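Leucine aminopeptidase 1 (Caenorhabditis elegans, PDB 2HC9) catalyses the zinc-dependent release of N-terminal amino acids, preferably leucine, from peptides and probably acts as a digestive enzyme. Local coordinates at residues A126-F131 with S169-A174; T173-D178 with V190-K195; S287-H292 with T478-Y483; D343-A348 with T355-M360. The protein carries 1 engineered substitution. One frame throughout, in Å; residues are numbered along the deposited sequence. Where two conformers were deposited one is given.

Interaction 1 (A126-F131 with S169-A174)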
loop_
_atom_site.group_PDB
_atom_site.type_symbol
_atom_site.label_atom_id
_atom_site.label_comp_id
_atom_site.label_asym_id
_atom_site.label_seq_id
_atom_site.Cartn_x
_atom_site.Cartn_y
_atom_site.Cartn_z
ATOM N N ALA A 126 -4.825 -34.081 -21.677
ATOM C CA ALA A 126 -3.723 -33.670 -20.801
ATOM C C ALA A 126 -2.381 -33.761 -21.530
ATOM O O ALA A 126 -1.535 -32.876 -21.364
ATOM C CB ALA A 126 -3.681 -34.520 -19.521
ATOM N N ILE A 127 -2.172 -34.830 -22.316
ATOM C CA ILE A 127 -0.905 -34.947 -23.089
ATOM C C ILE A 127 -0.822 -33.864 -24.172
ATOM O O ILE A 127 0.219 -33.206 -24.341
ATOM C CB ILE A 127 -0.757 -36.359 -23.736
ATOM C CG1 ILE A 127 -0.618 -37.456 -22.669
ATOM C CG2 ILE A 127 0.424 -36.408 -24.720
ATOM C CD1 ILE A 127 -0.809 -38.900 -23.218
ATOM N N ALA A 128 -1.921 -33.685 -24.906
ATOM C CA ALA A 128 -1.993 -32.676 -25.958
ATOM C C ALA A 128 -1.617 -31.283 -25.452
ATOM O O ALA A 128 -0.908 -30.548 -26.138
ATOM C CB ALA A 128 -3.405 -32.657 -26.574
ATOM N N ARG A 129 -2.062 -30.934 -24.239
ATOM C CA ARG A 129 -1.837 -29.572 -23.676
ATOM C C ARG A 129 -0.344 -29.259 -23.538
ATOM O O ARG A 129 0.033 -28.084 -23.454
ATOM C CB ARG A 129 -2.455 -29.391 -22.256
ATOM C CG ARG A 129 -3.925 -29.775 -22.064
ATOM C CD ARG A 129 -4.396 -29.679 -20.576
ATOM N NE ARG A 129 -5.646 -30.433 -20.307
ATOM C CZ ARG A 129 -6.849 -30.057 -20.761
ATOM N NH1 ARG A 129 -7.939 -30.787 -20.494
ATOM N NH2 ARG A 129 -6.970 -28.950 -21.497
ATOM N N THR A 130 0.503 -30.291 -23.442
ATOM C CA THR A 130 1.928 -30.061 -23.185
ATOM C C THR A 130 2.698 -29.776 -24.474
ATOM O O THR A 130 3.888 -29.497 -24.422
ATOM C CB THR A 130 2.608 -31.268 -22.488
ATOM O OG1 THR A 130 2.656 -32.384 -23.400
ATOM C CG2 THR A 130 1.878 -31.635 -21.150
ATOM N N PHE A 131 2.029 -29.889 -25.628
ATOM C CA PHE A 131 2.658 -29.559 -26.913
ATOM C C PHE A 131 2.301 -28.143 -27.333
ATOM O O PHE A 131 1.345 -27.920 -28.092
ATOM C CB PHE A 131 2.371 -30.634 -27.979
ATOM C CG PHE A 131 3.128 -31.914 -27.696
ATOM C CD1 PHE A 131 4.476 -32.009 -28.010
ATOM C CD2 PHE A 131 2.532 -32.932 -26.990
ATOM C CE1 PHE A 131 5.207 -33.150 -27.684
ATOM C CE2 PHE A 131 3.249 -34.089 -26.656
ATOM C CZ PHE A 131 4.581 -34.195 -27.003
ATOM N N SER A 169 -8.043 -29.024 -30.975
ATOM C CA SER A 169 -8.863 -27.929 -30.427
ATOM C C SER A 169 -8.223 -27.408 -29.131
ATOM O O SER A 169 -8.177 -26.189 -28.899
ATOM C CB SER A 169 -10.287 -28.416 -30.169
ATOM O OG SER A 169 -11.066 -28.355 -31.357
ATOM N N VAL A 170 -7.720 -28.333 -28.314
ATOM C CA VAL A 170 -7.002 -28.006 -27.070
ATOM C C VAL A 170 -5.769 -27.159 -27.380
ATOM O O VAL A 170 -5.588 -26.054 -26.819
ATOM C CB VAL A 170 -6.632 -29.293 -26.250
ATOM C CG1 VAL A 170 -5.646 -28.960 -25.110
ATOM C CG2 VAL A 170 -7.938 -29.943 -25.681
ATOM N N ARG A 171 -4.934 -27.642 -28.306
ATOM C CA ARG A 171 -3.700 -26.896 -28.650
ATOM C C ARG A 171 -3.964 -25.559 -29.334
ATOM O O ARG A 171 -3.210 -24.605 -29.135
ATOM C CB ARG A 171 -2.765 -27.764 -29.493
ATOM C CG ARG A 171 -2.257 -28.971 -28.716
ATOM C CD ARG A 171 -1.415 -29.881 -29.633
ATOM N NE ARG A 171 -0.116 -29.292 -29.975
ATOM C CZ ARG A 171 0.435 -29.306 -31.193
ATOM N NH1 ARG A 171 -0.207 -29.829 -32.258
ATOM N NH2 ARG A 171 1.635 -28.769 -31.357
ATOM N N GLU A 172 -5.023 -25.488 -30.136
ATOM C CA GLU A 172 -5.430 -24.219 -30.751
ATOM C C GLU A 172 -5.904 -23.187 -29.721
ATOM O O GLU A 172 -5.526 -22.015 -29.785
ATOM C CB GLU A 172 -6.553 -24.450 -31.784
ATOM C CG GLU A 172 -6.027 -25.068 -33.125
ATOM C CD GLU A 172 -5.185 -24.066 -33.885
ATOM O OE1 GLU A 172 -5.787 -23.238 -34.606
ATOM O OE2 GLU A 172 -3.944 -24.044 -33.687
ATOM N N THR A 173 -6.742 -23.627 -28.788
ATOM C CA THR A 173 -7.189 -22.739 -27.693
ATOM C C THR A 173 -5.962 -22.159 -26.983
ATOM O O THR A 173 -5.868 -20.946 -26.780
ATOM C CB THR A 173 -8.024 -23.537 -26.646
ATOM O OG1 THR A 173 -9.168 -24.103 -27.284
ATOM C CG2 THR A 173 -8.524 -22.609 -25.527
ATOM N N ALA A 174 -5.031 -23.035 -26.591
ATOM C CA ALA A 174 -3.809 -22.609 -25.903
ATOM C C ALA A 174 -2.932 -21.684 -26.763
ATOM O O ALA A 174 -2.387 -20.701 -26.256
ATOM C CB ALA A 174 -3.004 -23.828 -25.439
#

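Interaction 2 (T173-D178 with V190-K195)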
loop_
_atom_site.group_PDB
_atom_site.type_symbol
_atom_site.label_atom_id
_atom_site.label_comp_id
_atom_site.label_asym_id
_atom_site.label_seq_id
_atom_site.Cartn_x
_atom_site.Cartn_y
_atom_site.Cartn_z
ATOM N N THR A 173 -6.742 -23.627 -28.788
ATOM C CA THR A 173 -7.189 -22.739 -27.693
ATOM C C THR A 173 -5.962 -22.159 -26.983
ATOM O O THR A 173 -5.868 -20.946 -26.780
ATOM C CB THR A 173 -8.024 -23.537 -26.646
ATOM O OG1 THR A 173 -9.168 -24.103 -27.284
ATOM C CG2 THR A 173 -8.524 -22.609 -25.527
ATOM N N ALA A 174 -5.031 -23.035 -26.591
ATOM C CA ALA A 174 -3.809 -22.609 -25.903
ATOM C C ALA A 174 -2.932 -21.684 -26.763
ATOM O O ALA A 174 -2.387 -20.701 -26.256
ATOM C CB ALA A 174 -3.004 -23.828 -25.439
ATOM N N ARG A 175 -2.790 -21.999 -28.053
ATOM C CA ARG A 175 -2.027 -21.123 -28.959
ATOM C C ARG A 175 -2.590 -19.698 -28.990
ATOM O O ARG A 175 -1.832 -18.698 -28.928
ATOM C CB ARG A 175 -2.039 -21.697 -30.398
ATOM C CG ARG A 175 -1.384 -20.738 -31.432
ATOM C CD ARG A 175 -1.430 -21.302 -32.860
ATOM N NE ARG A 175 -2.784 -21.441 -33.401
ATOM C CZ ARG A 175 -3.537 -20.439 -33.885
ATOM N NH1 ARG A 175 -3.104 -19.179 -33.897
ATOM N NH2 ARG A 175 -4.732 -20.702 -34.378
ATOM N N LEU A 176 -3.917 -19.603 -29.118
ATOM C CA LEU A 176 -4.587 -18.305 -29.176
ATOM C C LEU A 176 -4.318 -17.547 -27.867
ATOM O O LEU A 176 -4.017 -16.365 -27.877
ATOM C CB LEU A 176 -6.105 -18.484 -29.423
ATOM C CG LEU A 176 -6.447 -19.074 -30.825
ATOM C CD1 LEU A 176 -7.954 -19.416 -30.868
ATOM C CD2 LEU A 176 -6.112 -18.055 -31.910
ATOM N N ILE A 177 -4.413 -18.255 -26.746
ATOM C CA ILE A 177 -4.161 -17.659 -25.431
ATOM C C ILE A 177 -2.716 -17.190 -25.284
ATOM O O ILE A 177 -2.480 -16.084 -24.781
ATOM C CB ILE A 177 -4.554 -18.648 -24.308
ATOM C CG1 ILE A 177 -6.095 -18.734 -24.254
ATOM C CG2 ILE A 177 -3.930 -18.247 -22.913
ATOM C CD1 ILE A 177 -6.600 -19.924 -23.413
ATOM N N ASP A 178 -1.751 -18.007 -25.730
ATOM C CA ASP A 178 -0.313 -17.702 -25.493
ATOM C C ASP A 178 0.205 -16.579 -26.390
ATOM O O ASP A 178 1.228 -15.987 -26.085
ATOM C CB ASP A 178 0.561 -18.934 -25.774
ATOM C CG ASP A 178 0.326 -20.074 -24.790
ATOM O OD1 ASP A 178 -0.244 -19.829 -23.703
ATOM O OD2 ASP A 178 0.744 -21.213 -25.103
ATOM N N VAL A 190 -10.854 -12.065 -34.803
ATOM C CA VAL A 190 -11.956 -12.178 -35.778
ATOM C C VAL A 190 -11.521 -13.108 -36.930
ATOM O O VAL A 190 -12.253 -14.048 -37.295
ATOM C CB VAL A 190 -12.382 -10.798 -36.338
ATOM C CG1 VAL A 190 -13.342 -10.957 -37.557
ATOM C CG2 VAL A 190 -13.061 -9.951 -35.241
ATOM N N ASP A 191 -10.324 -12.893 -37.469
ATOM C CA ASP A 191 -9.851 -13.723 -38.598
ATOM C C ASP A 191 -9.743 -15.199 -38.232
ATOM O O ASP A 191 -10.134 -16.070 -39.020
ATOM C CB ASP A 191 -8.512 -13.202 -39.136
ATOM C CG ASP A 191 -8.652 -11.882 -39.869
ATOM O OD1 ASP A 191 -9.784 -11.489 -40.186
ATOM O OD2 ASP A 191 -7.627 -11.222 -40.095
ATOM N N GLU A 192 -9.232 -15.478 -37.032
ATOM C CA GLU A 192 -9.159 -16.839 -36.505
ATOM C C GLU A 192 -10.543 -17.487 -36.401
ATOM O O GLU A 192 -10.708 -18.643 -36.750
ATOM C CB GLU A 192 -8.425 -16.882 -35.147
ATOM C CG GLU A 192 -6.935 -16.464 -35.225
ATOM C CD GLU A 192 -5.971 -17.599 -35.525
ATOM O OE1 GLU A 192 -6.416 -18.725 -35.806
ATOM O OE2 GLU A 192 -4.741 -17.360 -35.473
ATOM N N ALA A 193 -11.535 -16.742 -35.916
ATOM C CA ALA A 193 -12.884 -17.288 -35.767
ATOM C C ALA A 193 -13.484 -17.541 -37.150
ATOM O O ALA A 193 -14.151 -18.574 -37.406
ATOM C CB ALA A 193 -13.765 -16.280 -34.995
ATOM N N VAL A 194 -13.251 -16.596 -38.049
ATOM C CA VAL A 194 -13.772 -16.734 -39.424
ATOM C C VAL A 194 -13.170 -17.957 -40.159
ATOM O O VAL A 194 -13.874 -18.653 -40.904
ATOM C CB VAL A 194 -13.636 -15.427 -40.234
ATOM C CG1 VAL A 194 -14.005 -15.654 -41.742
ATOM C CG2 VAL A 194 -14.542 -14.355 -39.634
ATOM N N LYS A 195 -11.894 -18.240 -39.914
ATOM C CA LYS A 195 -11.275 -19.458 -40.454
ATOM C C LYS A 195 -12.002 -20.724 -40.009
ATOM O O LYS A 195 -12.281 -21.595 -40.821
ATOM C CB LYS A 195 -9.804 -19.540 -40.038
ATOM C CG LYS A 195 -8.915 -18.646 -40.854
ATOM C CD LYS A 195 -7.434 -18.822 -40.450
ATOM C CE LYS A 195 -6.861 -20.088 -41.075
ATOM N NZ LYS A 195 -5.444 -20.329 -40.674
#

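Interaction 3 (S287-H292 with T478-Y483)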
loop_
_atom_site.group_PDB
_atom_site.type_symbol
_atom_site.label_atom_id
_atom_site.label_comp_id
_atom_site.label_asym_id
_atom_site.label_seq_id
_atom_site.Cartn_x
_atom_site.Cartn_y
_atom_site.Cartn_z
ATOM N N SER A 287 -15.704 -25.935 -32.910
ATOM C CA SER A 287 -14.988 -26.628 -33.978
ATOM C C SER A 287 -14.985 -28.157 -33.784
ATOM O O SER A 287 -15.348 -28.908 -34.697
ATOM C CB SER A 287 -13.564 -26.100 -34.084
ATOM O OG SER A 287 -12.810 -26.820 -35.059
ATOM N N ALA A 288 -14.601 -28.613 -32.602
ATOM C CA ALA A 288 -14.536 -30.078 -32.339
ATOM C C ALA A 288 -15.925 -30.749 -32.471
ATOM O O ALA A 288 -16.052 -31.838 -33.042
ATOM C CB ALA A 288 -13.944 -30.336 -30.948
ATOM N N LEU A 289 -16.971 -30.092 -31.964
ATOM C CA LEU A 289 -18.325 -30.656 -32.010
ATOM C C LEU A 289 -18.847 -30.709 -33.445
ATOM O O LEU A 289 -19.459 -31.695 -33.850
ATOM C CB LEU A 289 -19.286 -29.828 -31.150
ATOM C CG LEU A 289 -19.039 -29.970 -29.626
ATOM C CD1 LEU A 289 -19.778 -28.861 -28.813
ATOM C CD2 LEU A 289 -19.419 -31.358 -29.115
ATOM N N VAL A 290 -18.656 -29.627 -34.190
ATOM C CA VAL A 290 -19.239 -29.526 -35.541
ATOM C C VAL A 290 -18.524 -30.480 -36.510
ATOM O O VAL A 290 -19.115 -30.942 -37.494
ATOM C CB VAL A 290 -19.297 -28.041 -36.046
ATOM C CG1 VAL A 290 -19.714 -27.969 -37.538
ATOM C CG2 VAL A 290 -20.336 -27.266 -35.211
ATOM N N LYS A 291 -17.272 -30.819 -36.201
ATOM C CA LYS A 291 -16.531 -31.791 -37.010
ATOM C C LYS A 291 -17.104 -33.195 -36.895
ATOM O O LYS A 291 -16.768 -34.086 -37.694
ATOM C CB LYS A 291 -15.050 -31.797 -36.629
ATOM C CG LYS A 291 -14.289 -30.572 -37.112
ATOM C CD LYS A 291 -12.890 -30.569 -36.510
ATOM C CE LYS A 291 -12.046 -29.445 -37.095
ATOM N NZ LYS A 291 -11.736 -29.719 -38.521
ATOM N N HIS A 292 -17.968 -33.402 -35.910
ATOM C CA HIS A 292 -18.433 -34.752 -35.644
ATOM C C HIS A 292 -19.945 -34.911 -35.649
ATOM O O HIS A 292 -20.519 -35.557 -34.777
ATOM C CB HIS A 292 -17.728 -35.311 -34.414
ATOM C CG HIS A 292 -16.267 -35.531 -34.646
ATOM N ND1 HIS A 292 -15.778 -36.696 -35.194
ATOM C CD2 HIS A 292 -15.200 -34.711 -34.485
ATOM C CE1 HIS A 292 -14.469 -36.592 -35.348
ATOM N NE2 HIS A 292 -14.091 -35.398 -34.923
ATOM N N THR A 478 -17.453 -33.442 -23.818
ATOM C CA THR A 478 -18.103 -34.431 -22.937
ATOM C C THR A 478 -19.508 -33.995 -22.590
ATOM O O THR A 478 -20.408 -34.825 -22.546
ATOM C CB THR A 478 -17.333 -34.814 -21.614
ATOM O OG1 THR A 478 -17.102 -33.660 -20.791
ATOM C CG2 THR A 478 -16.010 -35.540 -21.910
ATOM N N LEU A 479 -19.715 -32.704 -22.361
ATOM C CA LEU A 479 -21.063 -32.217 -22.010
ATOM C C LEU A 479 -22.086 -32.389 -23.149
ATOM O O LEU A 479 -23.234 -32.837 -22.920
ATOM C CB LEU A 479 -21.011 -30.742 -21.569
ATOM C CG LEU A 479 -22.360 -30.121 -21.144
ATOM C CD1 LEU A 479 -22.860 -30.821 -19.882
ATOM C CD2 LEU A 479 -22.159 -28.631 -20.876
ATOM N N LEU A 480 -21.669 -32.036 -24.364
ATOM C CA LEU A 480 -22.578 -31.989 -25.510
ATOM C C LEU A 480 -22.298 -33.104 -26.530
ATOM O O LEU A 480 -22.930 -33.161 -27.587
ATOM C CB LEU A 480 -22.512 -30.629 -26.199
ATOM C CG LEU A 480 -22.752 -29.389 -25.310
ATOM C CD1 LEU A 480 -22.553 -28.113 -26.122
ATOM C CD2 LEU A 480 -24.209 -29.447 -24.780
ATOM N N GLY A 481 -21.349 -33.977 -26.209
ATOM C CA GLY A 481 -20.937 -35.054 -27.127
ATOM C C GLY A 481 -22.006 -36.093 -27.443
ATOM O O GLY A 481 -21.899 -36.798 -28.445
ATOM N N LYS A 482 -23.047 -36.175 -26.623
ATOM C CA LYS A 482 -24.189 -37.073 -26.917
ATOM C C LYS A 482 -24.904 -36.699 -28.227
ATOM O O LYS A 482 -25.618 -37.509 -28.791
ATOM C CB LYS A 482 -25.196 -37.089 -25.757
ATOM C CG LYS A 482 -25.923 -35.751 -25.560
ATOM C CD LYS A 482 -26.586 -35.652 -24.203
ATOM C CE LYS A 482 -28.087 -35.768 -24.342
ATOM N NZ LYS A 482 -28.798 -35.467 -23.058
ATOM N N TYR A 483 -24.703 -35.470 -28.709
ATOM C CA TYR A 483 -25.287 -35.024 -29.970
ATOM C C TYR A 483 -24.372 -35.223 -31.183
ATOM O O TYR A 483 -24.730 -34.830 -32.301
ATOM C CB TYR A 483 -25.679 -33.563 -29.887
ATOM C CG TYR A 483 -26.616 -33.233 -28.751
ATOM C CD1 TYR A 483 -27.888 -33.812 -28.674
ATOM C CD2 TYR A 483 -26.249 -32.311 -27.776
ATOM C CE1 TYR A 483 -28.770 -33.491 -27.612
ATOM C CE2 TYR A 483 -27.119 -31.980 -26.728
ATOM C CZ TYR A 483 -28.372 -32.571 -26.660
ATOM O OH TYR A 483 -29.227 -32.239 -25.619
#

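Interaction 4 (D343-A348 with T355-M360)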
loop_
_atom_site.group_PDB
_atom_site.type_symbol
_atom_site.label_atom_id
_atom_site.label_comp_id
_atom_site.label_asym_id
_atom_site.label_seq_id
_atom_site.Cartn_x
_atom_site.Cartn_y
_atom_site.Cartn_z
ATOM N N ASP A 343 -24.265 -8.384 -23.607
ATOM C CA ASP A 343 -24.765 -8.252 -24.984
ATOM C C ASP A 343 -24.796 -9.606 -25.713
ATOM O O ASP A 343 -25.751 -9.912 -26.437
ATOM C CB ASP A 343 -23.882 -7.288 -25.771
ATOM C CG ASP A 343 -24.110 -5.823 -25.398
ATOM O OD1 ASP A 343 -25.033 -5.509 -24.597
ATOM O OD2 ASP A 343 -23.341 -4.991 -25.930
ATOM N N GLY A 344 -23.742 -10.404 -25.536
ATOM C CA GLY A 344 -23.649 -11.693 -26.265
ATOM C C GLY A 344 -24.765 -12.647 -25.864
ATOM O O GLY A 344 -25.376 -13.312 -26.721
ATOM N N VAL A 345 -25.062 -12.695 -24.568
ATOM C CA VAL A 345 -26.090 -13.582 -24.059
ATOM C C VAL A 345 -27.505 -13.078 -24.454
ATOM O O VAL A 345 -28.388 -13.859 -24.827
ATOM C CB VAL A 345 -25.901 -13.770 -22.527
ATOM C CG1 VAL A 345 -27.082 -14.397 -21.917
ATOM C CG2 VAL A 345 -24.664 -14.630 -22.227
ATOM N N PHE A 346 -27.708 -11.770 -24.398
ATOM C CA PHE A 346 -28.967 -11.212 -24.885
ATOM C C PHE A 346 -29.187 -11.495 -26.381
ATOM O O PHE A 346 -30.263 -11.926 -26.813
ATOM C CB PHE A 346 -29.067 -9.706 -24.626
ATOM C CG PHE A 346 -30.405 -9.143 -25.008
ATOM C CD1 PHE A 346 -31.495 -9.276 -24.137
ATOM C CD2 PHE A 346 -30.593 -8.517 -26.243
ATOM C CE1 PHE A 346 -32.761 -8.756 -24.502
ATOM C CE2 PHE A 346 -31.846 -8.030 -26.628
ATOM C CZ PHE A 346 -32.933 -8.137 -25.740
ATOM N N TYR A 347 -28.157 -11.275 -27.167
ATOM C CA TYR A 347 -28.222 -11.633 -28.585
ATOM C C TYR A 347 -28.583 -13.102 -28.797
ATOM O O TYR A 347 -29.444 -13.419 -29.645
ATOM C CB TYR A 347 -26.894 -11.314 -29.275
ATOM C CG TYR A 347 -26.921 -11.505 -30.781
ATOM C CD1 TYR A 347 -27.241 -10.444 -31.621
ATOM C CD2 TYR A 347 -26.635 -12.752 -31.356
ATOM C CE1 TYR A 347 -27.234 -10.600 -33.021
ATOM C CE2 TYR A 347 -26.637 -12.915 -32.747
ATOM C CZ TYR A 347 -26.925 -11.846 -33.557
ATOM O OH TYR A 347 -26.912 -12.028 -34.926
ATOM N N ALA A 348 -27.926 -14.000 -28.060
ATOM C CA ALA A 348 -28.191 -15.430 -28.194
ATOM C C ALA A 348 -29.646 -15.736 -27.889
ATOM O O ALA A 348 -30.264 -16.530 -28.597
ATOM C CB ALA A 348 -27.276 -16.255 -27.271
ATOM N N THR A 355 -32.132 -21.658 -26.523
ATOM C CA THR A 355 -32.816 -22.045 -25.291
ATOM C C THR A 355 -31.885 -22.693 -24.272
ATOM O O THR A 355 -32.282 -22.980 -23.140
ATOM C CB THR A 355 -33.960 -23.005 -25.605
ATOM O OG1 THR A 355 -33.447 -24.124 -26.354
ATOM C CG2 THR A 355 -35.028 -22.276 -26.417
ATOM N N THR A 356 -30.637 -22.911 -24.680
ATOM C CA THR A 356 -29.562 -23.259 -23.753
ATOM C C THR A 356 -28.404 -22.302 -24.066
ATOM O O THR A 356 -27.847 -22.315 -25.185
ATOM C CB THR A 356 -29.116 -24.745 -23.910
ATOM O OG1 THR A 356 -30.261 -25.602 -23.781
ATOM C CG2 THR A 356 -28.105 -25.129 -22.813
ATOM N N ILE A 357 -28.066 -21.451 -23.096
ATOM C CA ILE A 357 -27.039 -20.411 -23.318
ATOM C C ILE A 357 -25.914 -20.593 -22.300
ATOM O O ILE A 357 -26.126 -20.490 -21.086
ATOM C CB ILE A 357 -27.621 -18.975 -23.212
ATOM C CG1 ILE A 357 -28.779 -18.783 -24.217
ATOM C CG2 ILE A 357 -26.491 -17.909 -23.381
ATOM C CD1 ILE A 357 -29.582 -17.491 -24.000
ATOM N N PHE A 358 -24.729 -20.916 -22.813
ATOM C CA PHE A 358 -23.514 -21.015 -22.000
ATOM C C PHE A 358 -22.691 -19.788 -22.277
ATOM O O PHE A 358 -22.540 -19.384 -23.429
ATOM C CB PHE A 358 -22.683 -22.254 -22.395
ATOM C CG PHE A 358 -23.377 -23.558 -22.145
ATOM C CD1 PHE A 358 -23.311 -24.161 -20.888
ATOM C CD2 PHE A 358 -24.037 -24.217 -23.183
ATOM C CE1 PHE A 358 -23.923 -25.396 -20.648
ATOM C CE2 PHE A 358 -24.666 -25.457 -22.966
ATOM C CZ PHE A 358 -24.617 -26.042 -21.682
ATOM N N ASP A 359 -22.120 -19.201 -21.234
ATOM C CA ASP A 359 -21.091 -18.196 -21.459
ATOM C C ASP A 359 -19.867 -18.608 -20.658
ATOM O O ASP A 359 -19.995 -19.135 -19.554
ATOM C CB ASP A 359 -21.599 -16.762 -21.145
ATOM C CG ASP A 359 -21.657 -16.463 -19.654
ATOM O OD1 ASP A 359 -22.763 -16.525 -19.068
ATOM O OD2 ASP A 359 -20.592 -16.152 -19.067
ATOM N N MET A 360 -18.685 -18.442 -21.240
ATOM C CA MET A 360 -17.469 -18.863 -20.565
ATOM C C MET A 360 -16.470 -17.732 -20.691
ATOM O O MET A 360 -16.326 -17.134 -21.765
ATOM C CB MET A 360 -16.909 -20.123 -21.222
ATOM C CG MET A 360 -15.690 -20.694 -20.489
ATOM S SD MET A 360 -15.134 -22.339 -21.020
ATOM C CE MET A 360 -14.430 -22.029 -22.672
#

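Interaction 1 (A126-F131 with S169-A174)
Arg171 reaches from helix 157-178 to the carbonyl oxygen of Phe131, in the loop that follows helix 120-128. Its NE lies 2.8 Å from Phe131 O, the N-H pointing almost straight at it (173°) and meeting a lone pair in the carbonyl plane. The oxygen also lies near the guanidinium plane, at its edge, so both flat groups are well aligned; a second, weak bond runs from Arg171 NH2 to Phe131 O at 3.4 Å. The side chain starts with CG beside the backbone N and bends at chi3 (71°), which swings NE toward the loop. On the way Arg171 CG passes 3.3 Å from Ala128 O, while Arg171 NE lies 3.5 Å from Phe131 CB. Arginine suits this place because its aliphatic part packs on the turn and its tip still has a nitrogen left over: NH1 donates to Thr2 O.

Beside this bond, Arg129 CG rests 3.6 Å from Val170 CG1, two apolar pieces meeting at a slant. The rest of Arg129 runs on, extended, to a salt bridge with Asp398 and a bond to Thr469 O.

The accepting carbonyl is placed by a type I beta turn from Ala128 to Phe131, in which Phe131 N bonds Ala128 O. Just before it, Ile127 O accepts from both Thr130 N and, at 2.7 Å, Thr130 OG1, so one carbonyl holds Thr130 twice within the turn region. Such a contact is consistent with the two-domain architecture of M17 aminopeptidases, in which a long helix leads from the N-terminal domain into the catalytic domain and packs against both.

Interaction 2 (T173-D178 with V190-K195)
Arg175 and Glu192 form a two-pronged salt bridge between the long connecting helix 157-178 and helix 186-199, its successor in the chain. The guanidinium meets the carboxylate end-on: Arg175 NH1 lies 2.9 Å from Glu192 OE2 and Arg175 NH2 3.0 Å from Glu192 OE1, the latter with an N-H...O angle of 168°. Both oxygens sit near the guanidinium plane at its edge, but the carboxylate is turned 33° against that plane, so each nitrogen reaches its oxygen from above the carboxylate plane. Two bonds to two atoms restrict rotation of the carboxylate more than one could.

Arginine and glutamate suit these positions because each is long enough to span helices whose nearest CA atoms, those of Leu176 and Glu192, are 8.8 Å apart. A bend at chi3 (65°) turns the guanidinium end of Arg175 toward Glu192. Its NH2 also bonds Glu172 OE1, one turn earlier in the same helix; Arg175 is thus shared between two carboxylates, and Glu172 has Lys133 as a further partner.

Leu176, which also touches Ala280 and Glu284 of helix 277-290, places its CG over one face of the Arg175 guanidinium, offset toward the rim. It slides past Glu192 in the opposite direction, Leu176 CD2 lying 3.8 Å from Glu192 CG and 3.6 Å from Glu192 CD.

Interaction 3 (S287-H292 with T478-Y483)
Leu289 overlaps Leu480 by one methyl branch, its CD1 lying 3.9 Å from Leu480 CD1 and 4.2 Å from Leu480 CB. The two side chains cross at about a right angle, so the touching surface is small; it is purely aliphatic, without a polar bond across the contact. Both leucines have CG beside the backbone N (chi1 -71° for Leu289 and -54° for Leu480), which directs the branched ends toward each other. The other branch of Leu289 looks toward the chain beyond Leu480, where its CD2 meets the backbone of Gly481, 4.4 Å from Gly481 N. Here the backbones come closest: the CA atoms of Leu289 and Gly481 are the nearest pair, 7.1 Å apart. Leucine suits a buried apolar contact of this kind because its two methyls can meet different partners, and Leu289 does just that, giving CD1 to a side chain and CD2 to the main chain.

Local backbone bonds follow on each side. His292 N returns to Leu289 O, and Tyr483 N lies 3.1 Å from Leu480 O, the latter bond within reach of a 3-10 segment, 481-483. The imidazole of His292 is held elsewhere, its NE2 bonding Asp165 of helix 157-178.

The contact thus joins the C-terminal parts of helices 277-290 and 473-480. Leu289 also packs on Leu298 of strand 297-307, while neighbouring residues of the two segments meet other helices: Ala288 touches Ser169 of helix 157-178, and Leu479 leans on helix 383-396.

Interaction 4 (D343-A348 with T355-M360)
Ile357, the second residue of strand 356-361, packs on Val345 and Ala348 of the helix 337-350. Its CG2 lies 3.9 Å from Val345 CG1, and its CD1 reaches 4.2 Å from Ala348 CB. The branched isoleucine serves both residues because CG2, anti to the backbone N, faces the valine while the other arm runs on to the alanine, whose small side chain leaves room for it. Val345 was modelled in two conformers, and its distances hold for one of them.

Phe358 points the other way, toward helices 277-290 and 473-480, where it touches Met282 and Leu479. Asp359 faces the helix again: its CB is 3.9 Å from Val345 CG2. With chi1 at 77°, CG stands between the backbone N and the carbonyl carbon, and the buried carboxylate is satisfied by the strand alongside, OD2 bonding His455 ND1 and OD1 Trp453 NE1. Met360, like Phe358, touches Met282 of helix 277-290.

The short helix and strand segments run nearly antiparallel (164°), their axes 9.2 Å apart. With helices on both faces of a strand that has parallel neighbours, 246-254 and 452-457, this is the layered alpha/beta/alpha packing of the M17 catalytic domain; near the start of helix 337-350 Arg338 lines the bicarbonate pocket.

How the interactions relate
Interactions 1 and 2 come before 3 and 4 in the chain and follow one another on helix 157-178, sharing Thr173 and Ala174, with centres 13 Å apart: the same helix meets the N-terminal domain's loop first and helix 186-199 later. Both segments of interaction 4, 343-348 and 355-360, lie within the 185 residues between those of interaction 3. These two touch where Leu479 CD2 lies 3.7 Å from Phe358 CZ, although their centres are 18 Å apart. Interactions 1 and 3 also touch, through Ser169 and Ala288. Together they form a continuous run of packing from the domain junction toward the central sheet, whose strand 356-361 borders the strand carrying Lys252 of the zinc site.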